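Local coordinates for periplasmic cell division protein (SufI) (PDB 6SYY) that is a multicopper oxidase of a hyperthermophile that probably oxidises its substrates at one copper site and reduces dioxygen at a cluster of three others, at residues F122-K127 with P145-I150; F57-R62 with G100-A105; I316-F321 with F361-F366. All blocks are in the same frame, centred on the assembly; numbering follows the deposited sequence.

Contact 1. Residues F122-K127 with P145-I150; sequences FRAPWK and PDFTII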
loop_
_atom_site.group_PDB
_atom_site.type_symbol
_atom_site.label_atom_id
_atom_site.label_comp_id
_atom_site.label_asym_id
_atom_site.label_seq_id
_atom_site.Cartn_x
_atom_site.Cartn_y
_atom_site.Cartn_z
ATOM N N PHE A 122 0.708 9.947 -0.777
ATOM C CA PHE A 122 0.814 11.350 -0.398
ATOM C C PHE A 122 0.385 12.268 -1.538
ATOM O O PHE A 122 0.662 12.009 -2.713
ATOM C CB PHE A 122 2.252 11.696 0.008
ATOM C CG PHE A 122 2.615 11.290 1.411
ATOM C CD1 PHE A 122 1.941 10.267 2.060
ATOM C CD2 PHE A 122 3.632 11.944 2.085
ATOM C CE1 PHE A 122 2.283 9.899 3.352
ATOM C CE2 PHE A 122 3.979 11.580 3.377
ATOM C CZ PHE A 122 3.302 10.557 4.011
ATOM N N ARG A 123 -0.303 13.348 -1.180
ATOM C CA ARG A 123 -0.414 14.520 -2.039
ATOM C C ARG A 123 0.790 15.403 -1.737
ATOM O O ARG A 123 0.859 16.030 -0.675
ATOM C CB ARG A 123 -1.720 15.267 -1.787
ATOM C CG ARG A 123 -2.962 14.477 -2.113
ATOM C CD ARG A 123 -4.193 15.110 -1.484
ATOM N NE ARG A 123 -5.395 14.353 -1.807
ATOM C CZ ARG A 123 -6.279 14.719 -2.726
ATOM N NH1 ARG A 123 -6.102 15.848 -3.401
ATOM N NH2 ARG A 123 -7.344 13.962 -2.964
ATOM N N ALA A 124 1.747 15.435 -2.656
ATOM C CA ALA A 124 3.002 16.140 -2.453
ATOM C C ALA A 124 3.419 16.822 -3.746
ATOM O O ALA A 124 3.017 16.391 -4.836
ATOM C CB ALA A 124 4.111 15.179 -2.002
ATOM N N PRO A 125 4.208 17.892 -3.662
ATOM C CA PRO A 125 4.903 18.368 -4.862
ATOM C C PRO A 125 5.794 17.249 -5.380
ATOM O O PRO A 125 6.430 16.533 -4.606
ATOM C CB PRO A 125 5.715 19.570 -4.364
ATOM C CG PRO A 125 5.079 19.960 -3.066
ATOM C CD PRO A 125 4.548 18.690 -2.472
ATOM N N TRP A 126 5.814 17.083 -6.703
ATOM C CA TRP A 126 6.336 15.838 -7.254
ATOM C C TRP A 126 7.839 15.694 -7.061
ATOM O O TRP A 126 8.342 14.566 -7.032
ATOM C CB TRP A 126 5.963 15.722 -8.728
ATOM C CG TRP A 126 6.769 16.564 -9.647
ATOM C CD1 TRP A 126 6.695 17.915 -9.803
ATOM C CD2 TRP A 126 7.760 16.104 -10.569
ATOM N NE1 TRP A 126 7.588 18.327 -10.763
ATOM C CE2 TRP A 126 8.252 17.232 -11.249
ATOM C CE3 TRP A 126 8.279 14.844 -10.885
ATOM C CZ2 TRP A 126 9.240 17.140 -12.224
ATOM C CZ3 TRP A 126 9.259 14.755 -11.852
ATOM C CH2 TRP A 126 9.730 15.896 -12.510
ATOM N N LYS A 127 8.566 16.798 -6.900
ATOM C CA LYS A 127 9.973 16.684 -6.544
ATOM C C LYS A 127 10.162 16.240 -5.100
ATOM O O LYS A 127 11.291 15.924 -4.706
ATOM C CB LYS A 127 10.680 18.016 -6.807
ATOM C CG LYS A 127 10.504 18.478 -8.243
ATOM C CD LYS A 127 11.031 19.878 -8.498
ATOM C CE LYS A 127 10.840 20.255 -9.964
ATOM N NZ LYS A 127 11.332 21.624 -10.272
ATOM N N PRO A 145 12.466 18.470 -0.727
ATOM C CA PRO A 145 12.009 19.796 -0.296
ATOM C C PRO A 145 10.858 19.680 0.694
ATOM O O PRO A 145 10.005 18.794 0.583
ATOM C CB PRO A 145 11.567 20.460 -1.605
ATOM C CG PRO A 145 12.348 19.760 -2.667
ATOM C CD PRO A 145 12.518 18.346 -2.196
ATOM N N ASP A 146 10.854 20.574 1.683
ATOM C CA ASP A 146 9.782 20.608 2.669
ATOM C C ASP A 146 8.423 20.652 1.986
ATOM O O ASP A 146 8.254 21.285 0.941
ATOM C CB ASP A 146 9.933 21.830 3.580
ATOM C CG ASP A 146 11.077 21.697 4.567
ATOM O OD1 ASP A 146 11.766 20.655 4.547
ATOM O OD2 ASP A 146 11.281 22.640 5.368
ATOM N N PHE A 147 7.450 19.963 2.576
ATOM C CA PHE A 147 6.067 20.135 2.163
ATOM C C PHE A 147 5.161 19.828 3.346
ATOM O O PHE A 147 5.587 19.253 4.350
ATOM C CB PHE A 147 5.716 19.268 0.945
ATOM C CG PHE A 147 5.775 17.789 1.202
ATOM C CD1 PHE A 147 6.987 17.118 1.193
ATOM C CD2 PHE A 147 4.613 17.065 1.427
ATOM C CE1 PHE A 147 7.043 15.755 1.417
ATOM C CE2 PHE A 147 4.659 15.700 1.655
ATOM C CZ PHE A 147 5.879 15.043 1.653
ATOM N N THR A 148 3.905 20.243 3.218
ATOM C CA THR A 148 2.913 20.059 4.266
ATOM C C THR A 148 2.123 18.777 4.022
ATOM O O THR A 148 1.684 18.513 2.899
ATOM C CB THR A 148 1.965 21.259 4.315
ATOM O OG1 THR A 148 2.721 22.462 4.496
ATOM C CG2 THR A 148 0.972 21.114 5.459
ATOM N N ILE A 149 1.947 17.986 5.076
ATOM C CA ILE A 149 1.090 16.805 5.013
ATOM C C ILE A 149 -0.360 17.277 4.941
ATOM O O ILE A 149 -0.871 17.871 5.893
ATOM C CB ILE A 149 1.312 15.885 6.216
ATOM C CG1 ILE A 149 2.781 15.453 6.291
ATOM C CG2 ILE A 149 0.382 14.684 6.140
ATOM C CD1 ILE A 149 3.303 14.858 5.001
ATOM N N ILE A 150 -1.027 17.015 3.815
ATOM C CA ILE A 150 -2.396 17.461 3.595
ATOM C C ILE A 150 -3.355 16.296 3.391
ATOM O O ILE A 150 -4.511 16.507 3.029
ATOM C CB ILE A 150 -2.482 18.446 2.411
ATOM C CG1 ILE A 150 -2.042 17.761 1.117
ATOM C CG2 ILE A 150 -1.629 19.675 2.685
ATOM C CD1 ILE A 150 -2.091 18.661 -0.100
HETATM O O HOH W 1 0.360 15.322 2.158
#
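Phe-147 is where the two segments close most tightly, inside the first cupredoxin-like domain of this multicopper oxidase. Its CG lies between the backbone N and the carbonyl carbon (chi1 65°), lifting the ring off the short strand 147-148 toward residues 122-125. Ala-124 CB sits over one face as a CH-pi contact, 4.0 Å from the centroid of the Phe-147 ring and 22° off its normal. At the rim the two phenylalanines meet edge against edge, the side chains at about a right angle, with Phe-122 CD2 3.9 Å from Phe-147 CZ. Pro-125 CD leans on the root of the same side chain, 3.7 Å from Phe-147 CB, while Ile-149 CD1 reaches Phe-122 CE2 at 3.7 Å. Leu-97, Ile-178 and Ile-180 continue this apolar packing around Phe-122, whose side chain is about 8 Å from a bound copper ion. Toward solvent the fit slackens: Asp-146 and Thr-148 turn away, and Pro-145 merely brings CD near Lys-127 O. At the other end, of its side chain, Arg-123 brings CB against Ile-150 CD1, and the extended remainder carries NE to Gln-459. No direct hydrogen bond joins the segments; a water bridges them instead, donating to Arg-123 O at 3.0 Å and accepting from Ile-150 N at 2.7 Å.

Contact 2. Residues F57-R62 with G100-A105; sequences FPDGQR and GQTFSA
The carbonyl oxygen of Thr-102 is gripped from opposite faces of its plane, by Gly-60 N at 3.0 Å and by Gln-101 NE2, which is 3.2 Å from Thr-102 O. The amide of Gln-101 spends its other N-H on Phe-57 O, 3.1 Å from NE2; both acceptors lie close to the amide plane, and Gln-101 OE1 takes the N-H of Arg-98, so the group is fixed in rotation. Gln-101 CG, set between its backbone N and carbonyl carbon (chi1 82°), aims the amide at the carbonyls of 57-62. Asp-59 OD1 also accepts from Thr-102 N, in a contact so short that its exact length is doubtful. Between the segments a water donates to Pro-58 O and Gln-61 O and accepts from Ser-104 N. The rings of Phe-57 and Phe-103 form an offset stack, centroids 4.6 Å apart and planes at 24°, with Phe-103 CE2 over the centre of the Phe-57 face. At the exposed end the guanidinium of Arg-62 lies flat over Ser-104, its NE 3.4 Å from Ser-104 CB, and its two terminal nitrogens salt-bridge Asp-106 and Asp-146. Segment 57-62 passes from strand 54-56 of one sheet to strand 63-72 of another, alongside strand 102-110, which pairs parallel with 63-72 and antiparallel with 147-148.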
loop_
_atom_site.group_PDB
_atom_site.type_symbol
_atom_site.label_atom_id
_atom_site.label_comp_id
_atom_site.label_asym_id
_atom_site.label_seq_id
_atom_site.Cartn_x
_atom_site.Cartn_y
_atom_site.Cartn_z
ATOM N N PHE A 57 7.567 11.374 13.538
ATOM C CA PHE A 57 8.290 12.243 12.620
ATOM C C PHE A 57 8.103 13.697 13.038
ATOM O O PHE A 57 6.965 14.186 13.049
ATOM C CB PHE A 57 7.793 12.018 11.200
ATOM C CG PHE A 57 8.861 12.116 10.155
ATOM C CD1 PHE A 57 9.485 10.976 9.677
ATOM C CD2 PHE A 57 9.236 13.348 9.638
ATOM C CE1 PHE A 57 10.472 11.061 8.702
ATOM C CE2 PHE A 57 10.223 13.442 8.667
ATOM C CZ PHE A 57 10.838 12.296 8.196
ATOM N N PRO A 58 9.167 14.414 13.391
ATOM C CA PRO A 58 9.005 15.779 13.896
ATOM C C PRO A 58 8.530 16.733 12.811
ATOM O O PRO A 58 8.675 16.486 11.611
ATOM C CB PRO A 58 10.414 16.145 14.374
ATOM C CG PRO A 58 11.311 15.335 13.505
ATOM C CD PRO A 58 10.585 14.028 13.293
ATOM N N ASP A 59 7.969 17.853 13.260
ATOM C CA ASP A 59 7.373 18.849 12.375
ATOM C C ASP A 59 8.456 19.824 11.911
ATOM O O ASP A 59 8.986 20.607 12.708
ATOM C CB ASP A 59 6.232 19.571 13.091
ATOM C CG ASP A 59 5.542 20.595 12.214
ATOM O OD1 ASP A 59 5.826 20.631 11.001
ATOM O OD2 ASP A 59 4.720 21.371 12.743
ATOM N N GLY A 60 8.785 19.775 10.623
ATOM C CA GLY A 60 9.738 20.711 10.063
ATOM C C GLY A 60 11.169 20.528 10.508
ATOM O O GLY A 60 11.966 21.461 10.383
ATOM N N GLN A 61 11.521 19.356 11.030
ATOM C CA GLN A 61 12.885 19.055 11.448
ATOM C C GLN A 61 13.423 17.925 10.592
ATOM O O GLN A 61 12.741 16.916 10.390
ATOM C CB GLN A 61 12.945 18.674 12.923
ATOM C CG GLN A 61 12.552 19.793 13.855
ATOM C CD GLN A 61 12.719 19.404 15.302
ATOM O OE1 GLN A 61 13.548 18.555 15.634
ATOM N NE2 GLN A 61 11.924 20.009 16.176
ATOM N N ARG A 62 14.646 18.094 10.099
ATOM C CA ARG A 62 15.195 17.168 9.121
ATOM C C ARG A 62 15.460 15.802 9.740
ATOM O O ARG A 62 16.005 15.694 10.842
ATOM C CB ARG A 62 16.479 17.736 8.521
ATOM C CG ARG A 62 16.235 18.760 7.427
ATOM C CD ARG A 62 15.791 18.073 6.148
ATOM N NE ARG A 62 14.958 18.938 5.322
ATOM C CZ ARG A 62 14.506 18.611 4.116
ATOM N NH1 ARG A 62 14.818 17.436 3.583
ATOM N NH2 ARG A 62 13.744 19.460 3.438
ATOM N N GLY A 100 -1.156 18.398 8.618
ATOM C CA GLY A 100 -0.831 19.798 8.729
ATOM C C GLY A 100 0.611 20.082 9.087
ATOM O O GLY A 100 1.038 21.238 8.978
ATOM N N GLN A 101 1.371 19.071 9.496
ATOM C CA GLN A 101 2.763 19.281 9.858
ATOM C C GLN A 101 3.645 19.386 8.614
ATOM O O GLN A 101 3.265 18.995 7.505
ATOM C CB GLN A 101 3.267 18.142 10.745
ATOM C CG GLN A 101 3.682 16.905 9.973
ATOM C CD GLN A 101 4.396 15.894 10.835
ATOM O OE1 GLN A 101 3.764 15.117 11.551
ATOM N NE2 GLN A 101 5.723 15.896 10.774
ATOM N N THR A 102 4.844 19.925 8.815
ATOM C CA THR A 102 5.855 19.957 7.768
ATOM C C THR A 102 6.662 18.665 7.807
ATOM O O THR A 102 6.965 18.138 8.881
ATOM C CB THR A 102 6.775 21.169 7.928
ATOM O OG1 THR A 102 6.011 22.372 7.775
ATOM C CG2 THR A 102 7.881 21.151 6.882
ATOM N N PHE A 103 6.980 18.151 6.622
ATOM C CA PHE A 103 7.678 16.884 6.432
ATOM C C PHE A 103 9.023 17.189 5.777
ATOM O O PHE A 103 9.072 17.544 4.594
ATOM C CB PHE A 103 6.818 15.950 5.577
ATOM C CG PHE A 103 7.395 14.574 5.375
ATOM C CD1 PHE A 103 8.045 14.246 4.196
ATOM C CD2 PHE A 103 7.257 13.600 6.348
ATOM C CE1 PHE A 103 8.563 12.979 3.995
ATOM C CE2 PHE A 103 7.779 12.330 6.156
ATOM C CZ PHE A 103 8.432 12.020 4.977
ATOM N N SER A 104 10.109 17.065 6.542
ATOM C CA SER A 104 11.462 17.420 6.100
ATOM C C SER A 104 12.333 16.165 6.115
ATOM O O SER A 104 12.951 15.849 7.133
ATOM C CB SER A 104 12.058 18.506 7.000
ATOM O OG SER A 104 11.177 19.604 7.138
ATOM N N ALA A 105 12.407 15.462 4.986
ATOM C CA ALA A 105 13.097 14.179 4.922
ATOM C C ALA A 105 14.295 14.243 3.986
ATOM O O ALA A 105 14.235 14.867 2.922
ATOM C CB ALA A 105 12.158 13.060 4.464
HETATM O O HOH W 2 10.231 16.902 9.544
#

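Contact 3. Residues I316-F321 with F361-F366; sequences IKLYNF and FEVMEF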
loop_
_atom_site.group_PDB
_atom_site.type_symbol
_atom_site.label_atom_id
_atom_site.label_comp_id
_atom_site.label_asym_id
_atom_site.label_seq_id
_atom_site.Cartn_x
_atom_site.Cartn_y
_atom_site.Cartn_z
ATOM N N ILE A 316 -8.723 -17.974 16.055
ATOM C CA ILE A 316 -9.309 -17.403 14.850
ATOM C C ILE A 316 -8.217 -17.353 13.795
ATOM O O ILE A 316 -7.152 -16.767 14.024
ATOM C CB ILE A 316 -9.909 -16.014 15.109
ATOM C CG1 ILE A 316 -11.220 -16.138 15.893
ATOM C CG2 ILE A 316 -10.170 -15.295 13.801
ATOM C CD1 ILE A 316 -11.052 -16.274 17.371
ATOM N N LYS A 317 -8.471 -17.982 12.649
ATOM C CA LYS A 317 -7.493 -18.079 11.572
ATOM C C LYS A 317 -7.740 -16.965 10.563
ATOM O O LYS A 317 -8.800 -16.921 9.929
ATOM C CB LYS A 317 -7.569 -19.443 10.884
ATOM C CG LYS A 317 -7.062 -20.613 11.726
ATOM C CD LYS A 317 -7.326 -21.966 11.054
ATOM C CE LYS A 317 -8.820 -22.230 10.885
ATOM N NZ LYS A 317 -9.120 -23.604 10.385
ATOM N N LEU A 318 -6.772 -16.061 10.428
ATOM C CA LEU A 318 -6.761 -15.134 9.299
ATOM C C LEU A 318 -6.368 -15.917 8.055
ATOM O O LEU A 318 -5.199 -16.280 7.881
ATOM C CB LEU A 318 -5.797 -13.979 9.542
ATOM C CG LEU A 318 -5.633 -13.086 8.310
ATOM C CD1 LEU A 318 -6.918 -12.328 8.031
ATOM C CD2 LEU A 318 -4.463 -12.135 8.462
ATOM N N TYR A 319 -7.341 -16.188 7.197
ATOM C CA TYR A 319 -7.192 -17.168 6.135
ATOM C C TYR A 319 -7.302 -16.497 4.774
ATOM O O TYR A 319 -8.120 -15.594 4.579
ATOM C CB TYR A 319 -8.251 -18.259 6.265
ATOM C CG TYR A 319 -7.939 -19.488 5.461
ATOM C CD1 TYR A 319 -7.078 -20.464 5.954
ATOM C CD2 TYR A 319 -8.506 -19.679 4.207
ATOM C CE1 TYR A 319 -6.790 -21.595 5.215
ATOM C CE2 TYR A 319 -8.225 -20.805 3.462
ATOM C CZ TYR A 319 -7.368 -21.759 3.968
ATOM O OH TYR A 319 -7.094 -22.878 3.219
ATOM N N ASN A 320 -6.469 -16.947 3.839
ATOM C CA ASN A 320 -6.490 -16.463 2.466
ATOM C C ASN A 320 -7.187 -17.494 1.593
ATOM O O ASN A 320 -6.737 -18.640 1.502
ATOM C CB ASN A 320 -5.078 -16.202 1.945
ATOM C CG ASN A 320 -5.075 -15.719 0.507
ATOM O OD1 ASN A 320 -5.411 -14.571 0.229
ATOM N ND2 ASN A 320 -4.706 -16.600 -0.412
ATOM N N PHE A 321 -8.276 -17.089 0.966
ATOM C CA PHE A 321 -9.018 -17.912 0.026
ATOM C C PHE A 321 -8.572 -17.613 -1.396
ATOM O O PHE A 321 -7.909 -16.601 -1.642
ATOM C CB PHE A 321 -10.520 -17.655 0.180
ATOM C CG PHE A 321 -11.109 -18.264 1.420
ATOM C CD1 PHE A 321 -11.397 -19.621 1.470
ATOM C CD2 PHE A 321 -11.375 -17.485 2.536
ATOM C CE1 PHE A 321 -11.939 -20.189 2.607
ATOM C CE2 PHE A 321 -11.918 -18.049 3.676
ATOM C CZ PHE A 321 -12.199 -19.402 3.711
ATOM N N PHE A 361 -4.564 -20.663 1.923
ATOM C CA PHE A 361 -3.590 -20.910 2.977
ATOM C C PHE A 361 -3.852 -19.964 4.135
ATOM O O PHE A 361 -4.374 -18.861 3.944
ATOM C CB PHE A 361 -2.155 -20.721 2.465
ATOM C CG PHE A 361 -1.942 -19.425 1.739
ATOM C CD1 PHE A 361 -2.051 -19.363 0.360
ATOM C CD2 PHE A 361 -1.635 -18.267 2.432
ATOM C CE1 PHE A 361 -1.858 -18.172 -0.312
ATOM C CE2 PHE A 361 -1.453 -17.071 1.764
ATOM C CZ PHE A 361 -1.557 -17.026 0.391
ATOM N N GLU A 362 -3.468 -20.397 5.332
ATOM C CA GLU A 362 -3.581 -19.539 6.500
ATOM C C GLU A 362 -2.504 -18.462 6.468
ATOM O O GLU A 362 -1.340 -18.739 6.163
ATOM C CB GLU A 362 -3.468 -20.372 7.777
ATOM C CG GLU A 362 -3.459 -19.564 9.064
ATOM C CD GLU A 362 -3.557 -20.444 10.294
ATOM O OE1 GLU A 362 -4.203 -21.510 10.208
ATOM O OE2 GLU A 362 -2.987 -20.077 11.342
ATOM N N VAL A 363 -2.898 -17.226 6.761
ATOM C CA VAL A 363 -1.935 -16.133 6.879
ATOM C C VAL A 363 -1.452 -15.976 8.314
ATOM O O VAL A 363 -0.258 -15.782 8.561
ATOM C CB VAL A 363 -2.556 -14.824 6.353
ATOM C CG1 VAL A 363 -1.615 -13.662 6.597
ATOM C CG2 VAL A 363 -2.888 -14.947 4.876
ATOM N N MET A 364 -2.362 -16.081 9.277
ATOM C CA MET A 364 -2.042 -15.751 10.656
ATOM C C MET A 364 -3.109 -16.341 11.571
ATOM O O MET A 364 -4.248 -16.582 11.157
ATOM C CB MET A 364 -1.939 -14.235 10.828
ATOM C CG MET A 364 -1.412 -13.781 12.155
ATOM S SD MET A 364 -1.507 -11.994 12.271
ATOM C CE MET A 364 -1.370 -11.804 14.041
ATOM N N GLU A 365 -2.725 -16.571 12.823
ATOM C CA GLU A 365 -3.606 -17.150 13.828
ATOM C C GLU A 365 -3.730 -16.198 15.007
ATOM O O GLU A 365 -2.722 -15.710 15.529
ATOM C CB GLU A 365 -3.076 -18.510 14.289
ATOM C CG GLU A 365 -3.545 -18.943 15.661
ATOM C CD GLU A 365 -2.826 -20.187 16.143
ATOM O OE1 GLU A 365 -2.641 -21.114 15.326
ATOM O OE2 GLU A 365 -2.437 -20.233 17.331
ATOM N N PHE A 366 -4.965 -15.928 15.417
ATOM C CA PHE A 366 -5.252 -15.152 16.616
ATOM C C PHE A 366 -5.761 -16.085 17.704
ATOM O O PHE A 366 -6.631 -16.925 17.451
ATOM C CB PHE A 366 -6.288 -14.063 16.340
ATOM C CG PHE A 366 -5.818 -13.011 15.391
ATOM C CD1 PHE A 366 -5.030 -11.963 15.836
ATOM C CD2 PHE A 366 -6.164 -13.065 14.051
ATOM C CE1 PHE A 366 -4.596 -10.988 14.964
ATOM C CE2 PHE A 366 -5.730 -12.096 13.170
ATOM C CZ PHE A 366 -4.944 -11.054 13.629
#
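With CG of Asn-320 swung opposite its own backbone N (chi1 179°) and CG of Phe-361 held between N and carbonyl carbon (chi1 50°), amide and ring overlap across the strands. Asn-320 CB lies over the ring face, 4.0 Å from the Phe-361 centroid, and ND2 comes within 3.3 Å of Phe-361 CE1, the two planes 31° apart; OD1 accepts from Arg-262 N. On the other face of the sheet Tyr-319 lays its ring across the backbone, CE1 3.5 Å from Phe-361 C, with Phe-361 O above the ring centre. With an alanine in place of Tyr-319 the ring is gone, and the peptide between Phe-361 and Glu-362 would probably be left more open to solvent. Beside it Glu-362 crosses the aliphatic part of Lys-317 at about a right angle, OE1 3.3 Å from Lys-317 CD, though the charged ends do not meet. Paired backbone bonds tie Ile-316 to Phe-366 and Asn-320 to Phe-361. In between, Leu-318 O receives two donors: Val-363 N at 2.7 Å, nearly in line with the C=O bond, and Met-364 N at 3.2 Å, on a lone pair. Val-363, the residue inserted opposite Leu-318, sets its CG1 3.7 Å from Leu-318 CD2, among buried side chains that include Phe-366, packed on Phe-250 and Phe-307. Val-363 and Met-364 together opposite Leu-318 make a classic beta bulge, which shifts the pairing of the antiparallel strands by one residue, in what is, by family, the second cupredoxin-like domain.

Overall arrangement
Along the chain the three contacts close one after another: contact 2, then contact 1, then contact 3. Contacts 1 and 2 are neighbours, centres about 11 Å apart, and share a sheet in which strand 102-110 pairs with strand 147-148; they touch through the salt bridge of Asp-146 and Arg-62 and through Ile-149 against Phe-103. Contact 3 sits on the opposite side of the chain's centre, about 37 and 38 Å from them between centres, in the second domain. Its strands are joined by a long methionine-rich connection, of which 327-354 is not modelled, so contact 3 holds together the strands from which that loop springs, while contacts 1 and 2 build the first domain, contact 1 nearer the copper cluster.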